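Local coordinates for hypothetical protein (Parabacteroides merdae, PDB 4OO3) that is of unknown function but is probably an oxidoreductase that binds a nicotinamide adenine dinucleotide cofactor through its Rossmann-fold domain, at residues D242-D247 / V291-G296. Numbering follows the deposited sequence.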
ATOM      1  N   ASP A 242      11.682  17.676   7.067  1.00 39.25           N
ATOM      2  CA  ASP A 242      10.759  17.993   5.982  1.00 37.53           C
ATOM      3  C   ASP A 242       9.288  17.782   6.319  1.00 37.00           C
ATOM      4  O   ASP A 242       8.417  18.204   5.556  1.00 35.03           O
ATOM      5  CB  ASP A 242      11.108  17.145   4.755  1.00 39.71           C
ATOM      6  CG  ASP A 242      12.484  17.470   4.183  1.00 40.62           C
ATOM      7  OD1 ASP A 242      12.941  18.618   4.326  1.00 42.39           O
ATOM      8  OD2 ASP A 242      13.105  16.565   3.578  1.00 42.05           O
ATOM      9  N   ILE A 243       9.009  17.124   7.442  1.00 36.39           N
ATOM     10  CA  ILE A 243       7.644  16.752   7.789  1.00 36.69           C
ATOM     11  C   ILE A 243       7.202  17.450   9.063  1.00 36.35           C
ATOM     12  O   ILE A 243       7.845  17.332  10.101  1.00 36.90           O
ATOM     13  CB  ILE A 243       7.487  15.226   7.990  1.00 36.46           C
ATOM     14  CG1 ILE A 243       7.916  14.456   6.737  1.00 38.24           C
ATOM     15  CG2 ILE A 243       6.051  14.876   8.356  1.00 34.59           C
ATOM     16  CD1 ILE A 243       7.029  14.677   5.526  1.00 40.09           C
ATOM     17  N   GLU A 244       6.084  18.157   8.963  1.00 36.79           N
ATOM     18  CA  GLU A 244       5.436  18.784  10.100  1.00 39.31           C
ATOM     19  C   GLU A 244       3.979  18.357  10.086  1.00 39.99           C
ATOM     20  O   GLU A 244       3.261  18.631   9.123  1.00 38.38           O
ATOM     21  CB  GLU A 244       5.527  20.312   9.988  1.00 39.49           C
ATOM     22  CG  GLU A 244       4.989  21.068  11.199  1.00 42.18           C
ATOM     23  CD  GLU A 244       4.802  22.564  10.953  1.00 42.64           C
ATOM     24  OE1 GLU A 244       5.258  23.089   9.915  1.00 40.96           O
ATOM     25  OE2 GLU A 244       4.184  23.221  11.810  1.00 45.97           O
ATOM     26  N   LEU A 245       3.527  17.693  11.144  1.00 42.33           N
ATOM     27  CA  LEU A 245       2.114  17.334  11.224  1.00 42.66           C
ATOM     28  C   LEU A 245       1.312  18.527  11.683  1.00 44.43           C
ATOM     29  O   LEU A 245       1.716  19.244  12.595  1.00 46.74           O
ATOM     30  CB  LEU A 245       1.868  16.139  12.146  1.00 43.95           C
ATOM     31  CG  LEU A 245       2.145  14.804  11.459  1.00 44.58           C
ATOM     32  CD1 LEU A 245       3.597  14.393  11.643  1.00 44.94           C
ATOM     33  CD2 LEU A 245       1.206  13.738  11.985  1.00 46.70           C
ATOM     34  N   ILE A 246       0.168  18.720  11.039  1.00 41.78           N
ATOM     35  CA  ILE A 246      -0.694  19.851  11.295  1.00 41.45           C
ATOM     36  C   ILE A 246      -1.953  19.392  12.027  1.00 42.28           C
ATOM     37  O   ILE A 246      -2.311  19.963  13.051  1.00 43.35           O
ATOM     38  CB  ILE A 246      -1.067  20.541   9.970  1.00 40.48           C
ATOM     39  CG1 ILE A 246       0.199  20.990   9.229  1.00 40.71           C
ATOM     40  CG2 ILE A 246      -2.011  21.709  10.209  1.00 42.62           C
ATOM     41  CD1 ILE A 246       1.076  21.961   9.993  1.00 41.88           C
ATOM     42  N   ASP A 247      -2.621  18.363  11.516  1.00 39.74           N
ATOM     43  CA  ASP A 247      -3.853  17.887  12.135  1.00 39.59           C
ATOM     44  C   ASP A 247      -4.082  16.414  11.841  1.00 39.49           C
ATOM     45  O   ASP A 247      -3.610  15.894  10.824  1.00 38.99           O
ATOM     46  CB  ASP A 247      -5.042  18.706  11.634  1.00 39.53           C
ATOM     47  CG  ASP A 247      -6.296  18.498  12.467  1.00 41.48           C
ATOM     48  OD1 ASP A 247      -6.190  18.163  13.665  1.00 40.21           O
ATOM     49  OD2 ASP A 247      -7.402  18.681  11.919  1.00 43.61           O
ATOM     50  N   VAL A 291      -3.515  15.825   8.054  1.00 32.77           N
ATOM     51  CA  VAL A 291      -3.011  17.005   7.373  1.00 33.91           C
ATOM     52  C   VAL A 291      -1.584  17.223   7.853  1.00 33.77           C
ATOM     53  O   VAL A 291      -1.319  17.238   9.052  1.00 34.86           O
ATOM     54  CB  VAL A 291      -3.864  18.260   7.638  1.00 36.00           C
ATOM     55  CG1 VAL A 291      -3.265  19.473   6.935  1.00 35.49           C
ATOM     56  CG2 VAL A 291      -5.275  18.040   7.143  1.00 35.60           C
ATOM     57  N   TYR A 292      -0.669  17.364   6.905  1.00 31.85           N
ATOM     58  CA  TYR A 292       0.731  17.564   7.220  1.00 31.97           C
ATOM     59  C   TYR A 292       1.414  18.382   6.140  1.00 32.08           C
ATOM     60  O   TYR A 292       0.943  18.451   5.000  1.00 30.91           O
ATOM     61  CB  TYR A 292       1.439  16.218   7.376  1.00 30.54           C
ATOM     62  CG  TYR A 292       1.438  15.345   6.132  1.00 29.06           C
ATOM     63  CD1 TYR A 292       0.327  14.579   5.797  1.00 30.00           C
ATOM     64  CD2 TYR A 292       2.557  15.267   5.303  1.00 28.04           C
ATOM     65  CE1 TYR A 292       0.325  13.773   4.666  1.00 28.43           C
ATOM     66  CE2 TYR A 292       2.564  14.461   4.173  1.00 26.80           C
ATOM     67  CZ  TYR A 292       1.446  13.715   3.859  1.00 27.81           C
ATOM     68  OH  TYR A 292       1.436  12.909   2.736  1.00 27.89           O
ATOM     69  N   LYS A 293       2.528  18.998   6.508  1.00 32.91           N
ATOM     70  CA  LYS A 293       3.367  19.691   5.546  1.00 34.28           C
ATOM     71  C   LYS A 293       4.555  18.810   5.202  1.00 35.01           C
ATOM     72  O   LYS A 293       5.197  18.245   6.091  1.00 35.26           O
ATOM     73  CB  LYS A 293       3.822  21.041   6.093  1.00 36.23           C
ATOM     74  CG  LYS A 293       2.716  22.077   6.055  1.00 37.50           C
ATOM     75  CD  LYS A 293       3.138  23.415   6.627  1.00 40.04           C
ATOM     76  CE  LYS A 293       2.118  24.482   6.257  1.00 43.29           C
ATOM     77  NZ  LYS A 293       2.198  25.674   7.140  1.00 49.16           N
ATOM     78  N   ILE A 294       4.811  18.675   3.904  1.00 34.28           N
ATOM     79  CA  ILE A 294       5.972  17.962   3.401  1.00 32.43           C
ATOM     80  C   ILE A 294       6.760  18.939   2.531  1.00 34.46           C
ATOM     81  O   ILE A 294       6.296  19.343   1.463  1.00 33.55           O
ATOM     82  CB  ILE A 294       5.589  16.669   2.636  1.00 31.13           C
ATOM     83  CG1 ILE A 294       6.784  16.164   1.819  1.00 31.95           C
ATOM     84  CG2 ILE A 294       4.396  16.891   1.719  1.00 31.16           C
ATOM     85  CD1 ILE A 294       6.667  14.724   1.383  1.00 32.18           C
ATOM     86  N   LYS A 295       7.940  19.328   3.017  1.00 36.53           N
ATOM     87  CA  LYS A 295       8.773  20.345   2.379  1.00 38.37           C
ATOM     88  C   LYS A 295       7.967  21.592   2.037  1.00 38.75           C
ATOM     89  O   LYS A 295       8.038  22.100   0.918  1.00 39.34           O
ATOM     90  CB  LYS A 295       9.459  19.790   1.125  1.00 37.95           C
ATOM     91  CG  LYS A 295      10.154  18.464   1.374  1.00 41.30           C
ATOM     92  CD  LYS A 295      11.508  18.363   0.701  1.00 45.87           C
ATOM     93  CE  LYS A 295      11.391  18.140  -0.791  1.00 47.05           C
ATOM     94  NZ  LYS A 295      12.498  18.830  -1.507  1.00 49.79           N
ATOM     95  N   GLY A 296       7.192  22.067   3.008  1.00 38.68           N
ATOM     96  CA  GLY A 296       6.435  23.313   2.864  1.00 39.44           C
ATOM     97  C   GLY A 296       5.075  23.155   2.209  1.00 39.40           C
ATOM     98  O   GLY A 296       4.275  24.086   2.238  1.00 40.26           O
TER
HETATM   99  O   HOH W   1       7.106  20.807   5.557  1.00 34.85           O
HETATM  100  O   HOH W   2      14.077  16.738   0.281  1.00 44.10           O
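Glu244 and Lys293 form an antiparallel hydrogen-bonded pair: Lys293 N donates a hydrogen bond to Glu244 O (2.7 Å) and Glu244 N donates one to Lys293 O (3.0 Å). Asp242 O takes the N-H of Lys295 on a lone pair (2.8 Å) and a hydrogen bond from a water that accepts one from Gly296 N, tying the turn after Ile294 to this strand. At the other end the register slips by one. Ile246 N and Asp247 N donate to Val291 O, at 2.9 and 3.0 Å, from the same face of its carbonyl plane, while Val291 N binds Asp247 O.

On the face carrying Leu245 and Tyr292, Ile243 lies alongside Ile294, its CD1 3.8 Å from Ile294 CB; helices 220-231 and 419-439 cover this face, which suits hydrocarbon and a tyrosine ring. The extra residue turns Ile246 toward Val291, its CB 3.9 Å from Val291 CG1.

Charged side chains suit the open positions. Glu244, chi1 -175° turning CG away from its own N, runs beside Lys293, yet its OE1 stays 4.9 Å from Lys293 NZ. Asp242 lies along CG and CD of Lys295, but its OD2 accepts from Asp238 N and Lys295 NZ reaches Gln235; Asp247 OD1 forms a salt bridge with Lys440.

This is an antiparallel strand pair interrupted by a classic beta bulge, between edge strand 243-255 and strand 282-294 of the C-terminal domain's mixed sheet.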